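Local coordinates for protein alpha-fucosidase GH29 (PDB 4PSR) that hydrolyses alpha-L-fucosides as a GH29 glycoside hydrolase, probably releasing alpha-1,6-linked fucose from the reducing-end N-acetylglucosamine of glycoprotein glycans, at residues L329-S334 with D380-G385; I405-N410 with L416-L421; V440-L445 with D469-T474; V517-G522 with V527-A532. All coordinates share one frame; numbering follows the deposited sequence. Where two conformers were deposited one is given.

Contact 1. Residues L329-S334 with D380-G385; sequences LLDRVS and DIYGEG
S334, in the last turn of helix 322-334, packs against the carbonyl O and CB of Y382 without a hydrogen bond between them. Its CB lies 3.3 Å from the carbonyl O of Y382. In return the CB of Y382 comes within 3.3 Å of S334 O, and S334 OG sits 3.4 Å from the same Y382 CB. The serine hydroxyl is turned back into its own helix: with OG held between backbone N and carbonyl carbon (chi1 76°), it donates to D331 O at 2.8 Å, from 27° off the carbonyl plane. D331 OD1 approaches CE1 of the Y382 ring obliquely, at 4.3 Å. Helix 322-334 belongs to the (beta/alpha)8 barrel, connecting strands 300-305 and 337-343, whereas Y382 lies at edge strand 383-384 of the antiparallel sheet that follows the barrel. The contact is therefore a seam between barrel and beta domain. Behind this first shell, D331 is held by positive charges. R332 grips OD2 side-on with NE (3.1 Å) and NH1 (2.9 Å), the oxygen lying in the guanidinium plane, while K335 forms a salt bridge to the same OD2. Such a cluster would be expected to stabilise the ionised carboxylate. K335 also makes a cation-pi contact with Y382, and the phenol OH is hydrogen-bonded to Q388 OE1.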
loop_
_atom_site.group_PDB
_atom_site.type_symbol
_atom_site.label_atom_id
_atom_site.label_comp_id
_atom_site.label_asym_id
_atom_site.label_seq_id
_atom_site.Cartn_x
_atom_site.Cartn_y
_atom_site.Cartn_z
ATOM N N LEU A 329 -8.314 3.646 -4.455
ATOM C CA LEU A 329 -8.461 3.198 -3.082
ATOM C C LEU A 329 -9.483 2.055 -2.989
ATOM O O LEU A 329 -9.240 1.047 -2.343
ATOM C CB LEU A 329 -8.879 4.376 -2.203
ATOM C CG LEU A 329 -9.223 4.011 -0.753
ATOM C CD1 LEU A 329 -8.026 3.385 -0.037
ATOM C CD2 LEU A 329 -9.713 5.250 -0.021
ATOM N N LEU A 330 -10.657 2.253 -3.597
ATOM C CA LEU A 330 -11.699 1.234 -3.533
ATOM C C LEU A 330 -11.234 -0.083 -4.150
ATOM O O LEU A 330 -11.505 -1.169 -3.614
ATOM C CB LEU A 330 -12.965 1.734 -4.229
ATOM C CG LEU A 330 -13.664 2.917 -3.530
ATOM C CD1 LEU A 330 -14.606 3.621 -4.484
ATOM C CD2 LEU A 330 -14.399 2.455 -2.260
ATOM N N ASP A 331 -10.536 0.007 -5.282
ATOM C CA ASP A 331 -9.975 -1.167 -5.903
ATOM C C ASP A 331 -9.025 -1.911 -4.969
ATOM O O ASP A 331 -9.153 -3.110 -4.797
ATOM C CB ASP A 331 -9.298 -0.767 -7.211
ATOM C CG ASP A 331 -8.881 -1.961 -8.034
ATOM O OD1 ASP A 331 -9.759 -2.589 -8.673
ATOM O OD2 ASP A 331 -7.660 -2.272 -8.124
ATOM N N ARG A 332 -8.073 -1.207 -4.368
ATOM C CA ARG A 332 -7.103 -1.879 -3.498
ATOM C C ARG A 332 -7.778 -2.513 -2.296
ATOM O O ARG A 332 -7.471 -3.645 -1.924
ATOM C CB ARG A 332 -5.995 -0.938 -2.997
ATOM C CG ARG A 332 -5.207 -0.122 -4.054
ATOM C CD ARG A 332 -4.744 -0.936 -5.247
ATOM N NE ARG A 332 -5.531 -0.765 -6.469
ATOM C CZ ARG A 332 -5.393 0.218 -7.349
ATOM N NH1 ARG A 332 -6.187 0.228 -8.430
ATOM N NH2 ARG A 332 -4.521 1.212 -7.148
ATOM N N VAL A 333 -8.710 -1.796 -1.686
ATOM C CA VAL A 333 -9.373 -2.290 -0.496
ATOM C C VAL A 333 -10.203 -3.532 -0.825
ATOM O O VAL A 333 -10.245 -4.474 -0.039
ATOM C CB VAL A 333 -10.211 -1.187 0.146
ATOM C CG1 VAL A 333 -11.145 -1.727 1.188
ATOM C CG2 VAL A 333 -9.317 -0.081 0.719
ATOM N N SER A 334 -10.849 -3.536 -1.991
ATOM C CA SER A 334 -11.662 -4.679 -2.408
ATOM C C SER A 334 -10.815 -5.936 -2.649
ATOM O O SER A 334 -11.327 -7.066 -2.609
ATOM C CB SER A 334 -12.453 -4.345 -3.682
ATOM O OG SER A 334 -11.656 -4.360 -4.862
ATOM N N ASP A 380 -15.080 -12.518 -1.309
ATOM C CA ASP A 380 -14.243 -13.487 -2.021
ATOM C C ASP A 380 -14.067 -13.123 -3.486
ATOM O O ASP A 380 -13.289 -13.747 -4.181
ATOM C CB ASP A 380 -14.733 -14.933 -1.881
ATOM C CG ASP A 380 -14.613 -15.458 -0.442
ATOM O OD1 ASP A 380 -13.585 -15.233 0.245
ATOM O OD2 ASP A 380 -15.586 -16.076 0.022
ATOM N N ILE A 381 -14.825 -12.130 -3.951
ATOM C CA ILE A 381 -14.721 -11.608 -5.307
ATOM C C ILE A 381 -14.581 -10.099 -5.168
ATOM O O ILE A 381 -15.341 -9.490 -4.420
ATOM C CB ILE A 381 -15.989 -11.964 -6.117
ATOM C CG1 ILE A 381 -16.106 -13.491 -6.281
ATOM C CG2 ILE A 381 -15.966 -11.267 -7.486
ATOM C CD1 ILE A 381 -17.471 -13.949 -6.783
ATOM N N TYR A 382 -13.581 -9.488 -5.803
ATOM C CA TYR A 382 -13.290 -8.071 -5.494
ATOM C C TYR A 382 -14.237 -7.087 -6.176
ATOM O O TYR A 382 -14.456 -5.989 -5.680
ATOM C CB TYR A 382 -11.842 -7.674 -5.794
ATOM C CG TYR A 382 -11.503 -7.620 -7.235
ATOM C CD1 TYR A 382 -11.754 -6.489 -7.986
ATOM C CD2 TYR A 382 -10.911 -8.714 -7.848
ATOM C CE1 TYR A 382 -11.435 -6.455 -9.349
ATOM C CE2 TYR A 382 -10.600 -8.697 -9.170
ATOM C CZ TYR A 382 -10.852 -7.582 -9.906
ATOM O OH TYR A 382 -10.518 -7.587 -11.239
ATOM N N GLY A 383 -14.772 -7.464 -7.331
ATOM C CA GLY A 383 -15.519 -6.514 -8.143
ATOM C C GLY A 383 -15.960 -7.096 -9.466
ATOM O O GLY A 383 -15.708 -8.271 -9.779
ATOM N N GLU A 384 -16.600 -6.233 -10.247
ATOM C CA GLU A 384 -17.084 -6.554 -11.594
ATOM C C GLU A 384 -16.980 -5.343 -12.500
ATOM O O GLU A 384 -17.056 -4.218 -12.036
ATOM C CB GLU A 384 -18.559 -6.965 -11.576
ATOM C CG GLU A 384 -18.909 -8.036 -10.594
ATOM C CD GLU A 384 -20.418 -8.339 -10.501
ATOM O OE1 GLU A 384 -21.232 -7.783 -11.283
ATOM O OE2 GLU A 384 -20.762 -9.159 -9.632
ATOM N N GLY A 385 -16.869 -5.593 -13.799
ATOM C CA GLY A 385 -16.935 -4.521 -14.782
ATOM C C GLY A 385 -15.725 -4.477 -15.695
ATOM O O GLY A 385 -14.779 -5.230 -15.518
#

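Contact 2. Residues I405-N410 with L416-L421; sequences IRFTRN and LYVTVL
F407 and T408 meet V418 and Y417 through contrasting first torsions. F407 CG stands anti to its carbonyl carbon (chi1 -62°), which brings the ring edge onto V418, whereas T408 OG1 lies between backbone N and carbonyl carbon (chi1 51°) and comes to 3.3 Å from Y417 CB. The two strands form an antiparallel beta hairpin within the sheet of the C-terminal domain, their directions 156° apart. R406 and T419 make one hydrogen-bonded pair, with R406 N to T419 O and T419 N to R406 O both at 2.9 Å. T408 and Y417 make the next, where Y417 N reaches T408 O at 2.8 Å. The face carrying I405, F407, V418, V420 and L416 is largely apolar, with R409 at its end directing its guanidinium away. Here V418 CG2 lies in the plane of the F407 ring, 4.0 Å from CE1, the two side chains running side by side, and I405 CG2 fits against V420 CB at 3.8 Å. W379 adds an edge-to-face ring contact to F407. The other face, with R406, T408, Y417 and T419, turns polar groups toward the barrel side: R406 pairs with D331, Y417 OH is hydrogen-bonded to E371, and T408 OG1 to A372 O. One water joins the strands there, donating to R406 O and to T408 OG1, each 3.0 Å away, with T419 OG1 as its third partner at 2.8 Å.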
loop_
_atom_site.group_PDB
_atom_site.type_symbol
_atom_site.label_atom_id
_atom_site.label_comp_id
_atom_site.label_asym_id
_atom_site.label_seq_id
_atom_site.Cartn_x
_atom_site.Cartn_y
_atom_site.Cartn_z
ATOM N N ILE A 405 -18.258 -2.100 -10.394
ATOM C CA ILE A 405 -18.498 -2.186 -8.962
ATOM C C ILE A 405 -17.343 -2.858 -8.226
ATOM O O ILE A 405 -16.631 -3.717 -8.771
ATOM C CB ILE A 405 -19.829 -2.902 -8.614
ATOM C CG1 ILE A 405 -19.891 -4.291 -9.254
ATOM C CG2 ILE A 405 -21.014 -2.037 -9.043
ATOM C CD1 ILE A 405 -21.137 -5.088 -8.900
ATOM N N ARG A 406 -17.165 -2.433 -6.978
ATOM C CA ARG A 406 -16.181 -3.025 -6.060
ATOM C C ARG A 406 -16.912 -3.435 -4.778
ATOM O O ARG A 406 -17.790 -2.716 -4.281
ATOM C CB ARG A 406 -15.054 -2.048 -5.738
ATOM C CG ARG A 406 -14.196 -1.681 -6.964
ATOM C CD ARG A 406 -13.460 -2.883 -7.500
ATOM N NE ARG A 406 -12.578 -2.576 -8.631
ATOM C CZ ARG A 406 -12.957 -2.558 -9.899
ATOM N NH1 ARG A 406 -14.206 -2.801 -10.257
ATOM N NH2 ARG A 406 -12.062 -2.282 -10.839
ATOM N N PHE A 407 -16.558 -4.585 -4.245
ATOM C CA PHE A 407 -17.232 -5.150 -3.081
ATOM C C PHE A 407 -16.387 -4.994 -1.814
ATOM O O PHE A 407 -15.151 -5.132 -1.852
ATOM C CB PHE A 407 -17.451 -6.647 -3.297
ATOM C CG PHE A 407 -18.324 -6.992 -4.475
ATOM C CD1 PHE A 407 -19.683 -6.656 -4.481
ATOM C CD2 PHE A 407 -17.807 -7.693 -5.534
ATOM C CE1 PHE A 407 -20.486 -7.017 -5.557
ATOM C CE2 PHE A 407 -18.613 -8.047 -6.623
ATOM C CZ PHE A 407 -19.951 -7.715 -6.624
ATOM N N THR A 408 -17.044 -4.783 -0.682
ATOM C CA THR A 408 -16.420 -4.940 0.630
ATOM C C THR A 408 -17.510 -5.525 1.538
ATOM O O THR A 408 -18.695 -5.490 1.175
ATOM C CB THR A 408 -15.939 -3.605 1.219
ATOM O OG1 THR A 408 -17.014 -2.653 1.165
ATOM C CG2 THR A 408 -14.714 -3.043 0.485
ATOM N N ARG A 409 -17.145 -6.077 2.689
ATOM C CA ARG A 409 -18.163 -6.650 3.575
ATOM C C ARG A 409 -17.836 -6.367 5.027
ATOM O O ARG A 409 -16.708 -6.006 5.359
ATOM C CB ARG A 409 -18.401 -8.135 3.282
ATOM C CG ARG A 409 -17.177 -9.015 3.220
ATOM C CD ARG A 409 -16.878 -9.560 4.560
ATOM N NE ARG A 409 -15.661 -10.373 4.618
ATOM C CZ ARG A 409 -15.196 -10.864 5.759
ATOM N NH1 ARG A 409 -15.852 -10.617 6.880
ATOM N NH2 ARG A 409 -14.076 -11.576 5.786
ATOM N N ASN A 410 -18.830 -6.474 5.903
ATOM C CA ASN A 410 -18.576 -6.210 7.326
ATOM C C ASN A 410 -17.935 -7.414 8.019
ATOM O O ASN A 410 -17.895 -8.516 7.486
ATOM C CB ASN A 410 -19.845 -5.713 8.042
ATOM C CG ASN A 410 -20.930 -6.767 8.152
ATOM O OD1 ASN A 410 -20.830 -7.862 7.617
ATOM N ND2 ASN A 410 -22.015 -6.397 8.850
ATOM N N LEU A 416 -23.051 -6.832 2.692
ATOM C CA LEU A 416 -22.202 -6.628 1.516
ATOM C C LEU A 416 -22.402 -5.215 1.028
ATOM O O LEU A 416 -23.532 -4.781 0.767
ATOM C CB LEU A 416 -22.584 -7.619 0.419
ATOM C CG LEU A 416 -21.749 -7.657 -0.877
ATOM C CD1 LEU A 416 -20.299 -8.154 -0.617
ATOM C CD2 LEU A 416 -22.451 -8.492 -1.948
ATOM N N TYR A 417 -21.299 -4.479 0.899
ATOM C CA TYR A 417 -21.298 -3.150 0.304
ATOM C C TYR A 417 -20.925 -3.277 -1.162
ATOM O O TYR A 417 -19.910 -3.904 -1.501
ATOM C CB TYR A 417 -20.313 -2.227 1.025
ATOM C CG TYR A 417 -20.668 -2.029 2.485
ATOM C CD1 TYR A 417 -21.669 -1.135 2.854
ATOM C CD2 TYR A 417 -20.054 -2.780 3.481
ATOM C CE1 TYR A 417 -22.024 -0.977 4.160
ATOM C CE2 TYR A 417 -20.434 -2.634 4.804
ATOM C CZ TYR A 417 -21.396 -1.723 5.135
ATOM O OH TYR A 417 -21.782 -1.583 6.469
ATOM N N VAL A 418 -21.774 -2.733 -2.013
ATOM C CA VAL A 418 -21.593 -2.728 -3.453
ATOM C C VAL A 418 -21.390 -1.297 -3.874
ATOM O O VAL A 418 -22.335 -0.492 -3.886
ATOM C CB VAL A 418 -22.814 -3.289 -4.171
ATOM C CG1 VAL A 418 -22.602 -3.226 -5.693
ATOM C CG2 VAL A 418 -23.097 -4.708 -3.696
ATOM N N THR A 419 -20.152 -0.962 -4.200
ATOM C CA THR A 419 -19.800 0.408 -4.505
ATOM C C THR A 419 -19.654 0.562 -6.011
ATOM O O THR A 419 -18.848 -0.117 -6.630
ATOM C CB THR A 419 -18.499 0.871 -3.764
ATOM O OG1 THR A 419 -18.701 0.830 -2.342
ATOM C CG2 THR A 419 -18.151 2.282 -4.127
ATOM N N VAL A 420 -20.472 1.436 -6.596
ATOM C CA VAL A 420 -20.524 1.638 -8.042
ATOM C C VAL A 420 -19.768 2.924 -8.370
ATOM O O VAL A 420 -19.921 3.933 -7.698
ATOM C CB VAL A 420 -21.994 1.627 -8.595
ATOM C CG1 VAL A 420 -22.822 2.793 -8.050
ATOM C CG2 VAL A 420 -22.030 1.588 -10.120
ATOM N N LEU A 421 -18.918 2.874 -9.404
ATOM C CA LEU A 421 -17.942 3.926 -9.658
ATOM C C LEU A 421 -18.433 5.065 -10.561
ATOM O O LEU A 421 -17.624 5.830 -11.097
ATOM C CB LEU A 421 -16.654 3.289 -10.191
ATOM C CG LEU A 421 -16.030 2.175 -9.322
ATOM C CD1 LEU A 421 -14.653 1.739 -9.832
ATOM C CD2 LEU A 421 -15.902 2.569 -7.836
HETATM O O HOH W 1 -17.619 -1.563 -1.526
#

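Contact 3. Residues V440-L445 with D469-T474; sequences VDLESL and DALDIT
L442 and L471 face one another from backbones whose CA atoms are 9.1 Å apart, so the segments meet through side chains alone. Residues L442 to L445 of segment 440-445 form a type I beta turn, closed by L445 N to L442 O at 3.0 Å. An Asx turn overlaps its start: D441 OD1 accepts from E443 N at 2.9 Å, met almost straight along the C-O bond of the carboxylate. Residues 471-474, by contrast, run as an extended strand. The turn brings both of its end leucines onto L471. The L442 side chain crosses that of L471 obliquely, its CD1 touching L471 CD1 at 3.9 Å, while the other methyl, L471 CD2, meets L445 CD2 tip to tip at 4.2 Å. L471 can serve both because its CG lies anti to the backbone N (chi1 169°), carrying the fork of the side chain across to the turn. W464 packs against all three leucines, and F491 against L442 and L445. L445 opens strand 445-451 of the six-stranded antiparallel sheet, and L471 lies in a three-stranded one: leucines meeting between the two sheets, consistent with the core of the beta-sandwich of GH29 C-terminal domains.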
loop_
_atom_site.group_PDB
_atom_site.type_symbol
_atom_site.label_atom_id
_atom_site.label_comp_id
_atom_site.label_asym_id
_atom_site.label_seq_id
_atom_site.Cartn_x
_atom_site.Cartn_y
_atom_site.Cartn_z
ATOM N N VAL A 440 -26.956 -18.291 -6.464
ATOM C CA VAL A 440 -27.183 -17.565 -5.228
ATOM C C VAL A 440 -28.677 -17.519 -4.876
ATOM O O VAL A 440 -29.503 -17.144 -5.705
ATOM C CB VAL A 440 -26.592 -16.135 -5.378
ATOM C CG1 VAL A 440 -27.251 -15.132 -4.465
ATOM C CG2 VAL A 440 -25.078 -16.170 -5.128
ATOM N N ASP A 441 -29.010 -17.916 -3.648
ATOM C CA ASP A 441 -30.385 -17.839 -3.145
ATOM C C ASP A 441 -30.528 -16.546 -2.371
ATOM O O ASP A 441 -29.835 -16.331 -1.380
ATOM C CB ASP A 441 -30.700 -19.034 -2.240
ATOM C CG ASP A 441 -32.195 -19.178 -1.936
ATOM O OD1 ASP A 441 -32.905 -18.152 -1.774
ATOM O OD2 ASP A 441 -32.656 -20.335 -1.851
ATOM N N LEU A 442 -31.419 -15.675 -2.832
ATOM C CA LEU A 442 -31.619 -14.379 -2.205
ATOM C C LEU A 442 -32.777 -14.320 -1.198
ATOM O O LEU A 442 -33.202 -13.235 -0.801
ATOM C CB LEU A 442 -31.793 -13.286 -3.264
ATOM C CG LEU A 442 -30.555 -12.954 -4.114
ATOM C CD1 LEU A 442 -30.924 -11.856 -5.102
ATOM C CD2 LEU A 442 -29.367 -12.497 -3.259
ATOM N N GLU A 443 -33.241 -15.490 -0.757
ATOM C CA GLU A 443 -34.311 -15.543 0.244
ATOM C C GLU A 443 -33.911 -14.745 1.480
ATOM O O GLU A 443 -34.734 -14.110 2.113
ATOM C CB GLU A 443 -34.630 -16.989 0.646
ATOM C CG GLU A 443 -33.500 -17.695 1.389
ATOM C CD GLU A 443 -33.810 -19.149 1.700
ATOM O OE1 GLU A 443 -35.001 -19.533 1.662
ATOM O OE2 GLU A 443 -32.858 -19.908 1.980
ATOM N N SER A 444 -32.615 -14.755 1.792
ATOM C CA SER A 444 -32.128 -14.108 3.003
ATOM C C SER A 444 -31.783 -12.629 2.828
ATOM O O SER A 444 -31.352 -11.986 3.783
ATOM C CB SER A 444 -30.895 -14.831 3.537
ATOM O OG SER A 444 -29.777 -14.596 2.703
ATOM N N LEU A 445 -31.968 -12.090 1.624
ATOM C CA LEU A 445 -31.747 -10.659 1.421
ATOM C C LEU A 445 -32.852 -9.780 2.026
ATOM O O LEU A 445 -33.931 -9.642 1.457
ATOM C CB LEU A 445 -31.551 -10.337 -0.067
ATOM C CG LEU A 445 -31.279 -8.860 -0.385
ATOM C CD1 LEU A 445 -30.028 -8.350 0.316
ATOM C CD2 LEU A 445 -31.163 -8.683 -1.881
ATOM N N ASP A 469 -28.476 -13.438 -15.234
ATOM C CA ASP A 469 -27.228 -12.704 -15.368
ATOM C C ASP A 469 -26.841 -11.948 -14.095
ATOM O O ASP A 469 -25.650 -11.786 -13.829
ATOM C CB ASP A 469 -27.315 -11.716 -16.533
ATOM C CG ASP A 469 -27.347 -12.399 -17.899
ATOM O OD1 ASP A 469 -26.921 -13.569 -18.011
ATOM O OD2 ASP A 469 -27.789 -11.748 -18.868
ATOM N N ALA A 470 -27.814 -11.497 -13.309
ATOM C CA ALA A 470 -27.516 -10.583 -12.199
ATOM C C ALA A 470 -28.650 -10.293 -11.240
ATOM O O ALA A 470 -29.830 -10.402 -11.585
ATOM C CB ALA A 470 -27.047 -9.237 -12.773
ATOM N N LEU A 471 -28.294 -9.842 -10.047
ATOM C CA LEU A 471 -29.239 -9.094 -9.229
ATOM C C LEU A 471 -29.346 -7.688 -9.807
ATOM O O LEU A 471 -28.388 -6.904 -9.767
ATOM C CB LEU A 471 -28.810 -9.037 -7.761
ATOM C CG LEU A 471 -29.534 -8.087 -6.807
ATOM C CD1 LEU A 471 -31.047 -8.358 -6.783
ATOM C CD2 LEU A 471 -28.987 -8.156 -5.376
ATOM N N ASP A 472 -30.523 -7.372 -10.343
ATOM C CA ASP A 472 -30.772 -6.113 -11.018
ATOM C C ASP A 472 -31.487 -5.150 -10.083
ATOM O O ASP A 472 -32.665 -5.333 -9.776
ATOM C CB ASP A 472 -31.601 -6.373 -12.285
ATOM C CG ASP A 472 -30.870 -7.242 -13.283
ATOM O OD1 ASP A 472 -29.704 -6.927 -13.606
ATOM O OD2 ASP A 472 -31.444 -8.253 -13.743
ATOM N N ILE A 473 -30.769 -4.124 -9.636
ATOM C CA ILE A 473 -31.227 -3.188 -8.622
ATOM C C ILE A 473 -31.604 -1.843 -9.258
ATOM O O ILE A 473 -30.786 -1.208 -9.923
ATOM C CB ILE A 473 -30.119 -2.948 -7.577
ATOM C CG1 ILE A 473 -29.696 -4.279 -6.940
ATOM C CG2 ILE A 473 -30.574 -1.957 -6.525
ATOM C CD1 ILE A 473 -28.457 -4.186 -5.996
ATOM N N THR A 474 -32.836 -1.400 -9.025
ATOM C CA THR A 474 -33.291 -0.089 -9.488
ATOM C C THR A 474 -33.038 0.969 -8.430
ATOM O O THR A 474 -33.520 0.873 -7.305
ATOM C CB THR A 474 -34.785 -0.131 -9.809
ATOM O OG1 THR A 474 -34.989 -1.049 -10.886
ATOM C CG2 THR A 474 -35.294 1.241 -10.223
#

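Contact 4. Residues V517-G522 with V527-A532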
loop_
_atom_site.group_PDB
_atom_site.type_symbol
_atom_site.label_atom_id
_atom_site.label_comp_id
_atom_site.label_asym_id
_atom_site.label_seq_id
_atom_site.Cartn_x
_atom_site.Cartn_y
_atom_site.Cartn_z
ATOM N N VAL A 517 -16.232 -20.462 0.529
ATOM C CA VAL A 517 -15.324 -19.506 -0.092
ATOM C C VAL A 517 -15.422 -19.697 -1.597
ATOM O O VAL A 517 -15.238 -20.814 -2.101
ATOM C CB VAL A 517 -13.866 -19.721 0.358
ATOM C CG1 VAL A 517 -12.921 -18.759 -0.366
ATOM C CG2 VAL A 517 -13.751 -19.535 1.869
ATOM N N ALA A 518 -15.713 -18.619 -2.322
ATOM C CA ALA A 518 -15.646 -18.622 -3.790
ATOM C C ALA A 518 -14.195 -18.409 -4.260
ATOM O O ALA A 518 -13.431 -17.655 -3.628
ATOM C CB ALA A 518 -16.542 -17.566 -4.356
ATOM N N LEU A 519 -13.823 -19.111 -5.324
ATOM C CA LEU A 519 -12.464 -19.064 -5.890
ATOM C C LEU A 519 -12.490 -18.767 -7.382
ATOM O O LEU A 519 -13.186 -19.414 -8.156
ATOM C CB LEU A 519 -11.739 -20.390 -5.649
ATOM C CG LEU A 519 -11.610 -20.856 -4.200
ATOM C CD1 LEU A 519 -11.015 -22.267 -4.137
ATOM C CD2 LEU A 519 -10.766 -19.887 -3.372
ATOM N N ALA A 520 -11.699 -17.780 -7.805
ATOM C CA ALA A 520 -11.486 -17.543 -9.224
ATOM C C ALA A 520 -10.517 -18.582 -9.788
ATOM O O ALA A 520 -10.095 -19.494 -9.071
ATOM C CB ALA A 520 -10.921 -16.130 -9.421
ATOM N N LEU A 521 -10.146 -18.461 -11.067
ATOM C CA LEU A 521 -9.028 -19.223 -11.587
ATOM C C LEU A 521 -7.767 -18.742 -10.879
ATOM O O LEU A 521 -7.580 -17.536 -10.712
ATOM C CB LEU A 521 -8.895 -19.028 -13.098
ATOM C CG LEU A 521 -10.092 -19.365 -13.978
ATOM C CD1 LEU A 521 -9.682 -19.213 -15.449
ATOM C CD2 LEU A 521 -10.578 -20.770 -13.718
ATOM N N GLY A 522 -6.914 -19.672 -10.473
ATOM C CA GLY A 522 -5.687 -19.324 -9.788
ATOM C C GLY A 522 -5.210 -20.408 -8.844
ATOM O O GLY A 522 -5.658 -21.554 -8.912
ATOM N N VAL A 527 -2.657 -20.702 3.535
ATOM C CA VAL A 527 -2.783 -19.359 4.090
ATOM C C VAL A 527 -3.957 -18.619 3.446
ATOM O O VAL A 527 -4.755 -17.994 4.144
ATOM C CB VAL A 527 -1.495 -18.563 3.885
ATOM C CG1 VAL A 527 -1.674 -17.096 4.225
ATOM C CG2 VAL A 527 -0.367 -19.155 4.762
ATOM N N PHE A 528 -4.085 -18.716 2.121
ATOM C CA PHE A 528 -5.182 -18.054 1.425
ATOM C C PHE A 528 -6.512 -18.550 1.962
ATOM O O PHE A 528 -7.368 -17.758 2.327
ATOM C CB PHE A 528 -5.094 -18.284 -0.093
ATOM C CG PHE A 528 -6.143 -17.525 -0.873
ATOM C CD1 PHE A 528 -7.473 -17.930 -0.846
ATOM C CD2 PHE A 528 -5.798 -16.433 -1.672
ATOM C CE1 PHE A 528 -8.429 -17.225 -1.550
ATOM C CE2 PHE A 528 -6.747 -15.727 -2.357
ATOM C CZ PHE A 528 -8.063 -16.133 -2.312
ATOM N N LEU A 529 -6.701 -19.857 1.987
ATOM C CA LEU A 529 -8.009 -20.417 2.297
ATOM C C LEU A 529 -8.366 -20.113 3.749
ATOM O O LEU A 529 -9.515 -19.735 4.059
ATOM C CB LEU A 529 -8.014 -21.919 1.974
ATOM C CG LEU A 529 -7.903 -22.258 0.486
ATOM C CD1 LEU A 529 -7.393 -23.711 0.281
ATOM C CD2 LEU A 529 -9.216 -21.983 -0.251
ATOM N N THR A 530 -7.388 -20.219 4.639
ATOM C CA THR A 530 -7.583 -19.916 6.037
ATOM C C THR A 530 -8.008 -18.461 6.196
ATOM O O THR A 530 -8.991 -18.162 6.882
ATOM C CB THR A 530 -6.304 -20.191 6.849
ATOM O OG1 THR A 530 -5.988 -21.581 6.760
ATOM C CG2 THR A 530 -6.478 -19.813 8.312
ATOM N N GLU A 531 -7.281 -17.531 5.574
ATOM C CA GLU A 531 -7.631 -16.113 5.737
ATOM C C GLU A 531 -9.004 -15.792 5.136
ATOM O O GLU A 531 -9.716 -14.911 5.636
ATOM C CB GLU A 531 -6.554 -15.205 5.125
ATOM C CG GLU A 531 -6.682 -13.743 5.619
ATOM C CD GLU A 531 -5.826 -12.789 4.817
ATOM O OE1 GLU A 531 -6.111 -12.623 3.624
ATOM O OE2 GLU A 531 -4.862 -12.218 5.376
ATOM N N ALA A 532 -9.386 -16.500 4.079
ATOM C CA ALA A 532 -10.672 -16.303 3.408
ATOM C C ALA A 532 -11.815 -16.846 4.238
ATOM O O ALA A 532 -12.977 -16.599 3.902
ATOM C CB ALA A 532 -10.664 -16.975 2.054
#
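V517 and L519, on edge strand 516-519 of a four-stranded antiparallel sheet, pack against the short helix 526-532 that follows a few residues later in the chain. The axes of strand 517-519 and helix segment 527-532 come within 9.7 Å, at 137° between their directions, and the interface is apolar apart from the A532 carbonyl. At A532, V517 CG1 rests on A532 CB at 3.8 Å, and V517 CG2 lies 3.7 Å from A532 O. Two residues further along the strand, on the same side of it, L519 CD2 touches two helix residues. That methyl sits 4.0 Å from F528 CE1, where the side chains slide past each other in opposite directions and the ring is approached obliquely; it is also 4.1 Å from L529 CD2, the two leucines crossing at roughly a right angle. The chain between strand and helix passes through strand 522-524, which joins a second four-stranded sheet, an exchange consistent with a beta-gamma-crystallin-like domain built of Greek keys. F528 reaches L519 because its CG is anti to the backbone N (chi1 -175°), and F524 meets its ring edge to face. Outward from the apolar core, E531 forms salt bridges to R297 and R25, tying this helix to the catalytic barrel region, and the backbone O of A532 accepts a hydrogen bond from a Tris molecule probably derived from the crystallisation liquor.

Overall arrangement
Contacts 1 and 2, with centres 7 Å apart, touch: D331 OD1 forms a salt bridge to R406 NE at 2.8 Å, and Y382 O probably accepts from F407 N at 2.9 Å, adding strand 383-384 to the hairpin. Contact 3 lies farther out in the same C-terminal domain, 14 Å from contact 2 between centres and without touching it. Contact 4, centred 15 Å from contact 1, reaches it through D380, whose OD2 lies 3.4 Å from V517 CA. None of these residues surrounds the bound fucose. Contact 1 joins barrel to sheet, contacts 2 and 3 lie within the beta domain, and contact 4 in the last beta region, with a glycan NAG about 7 Å from the F528 side chain.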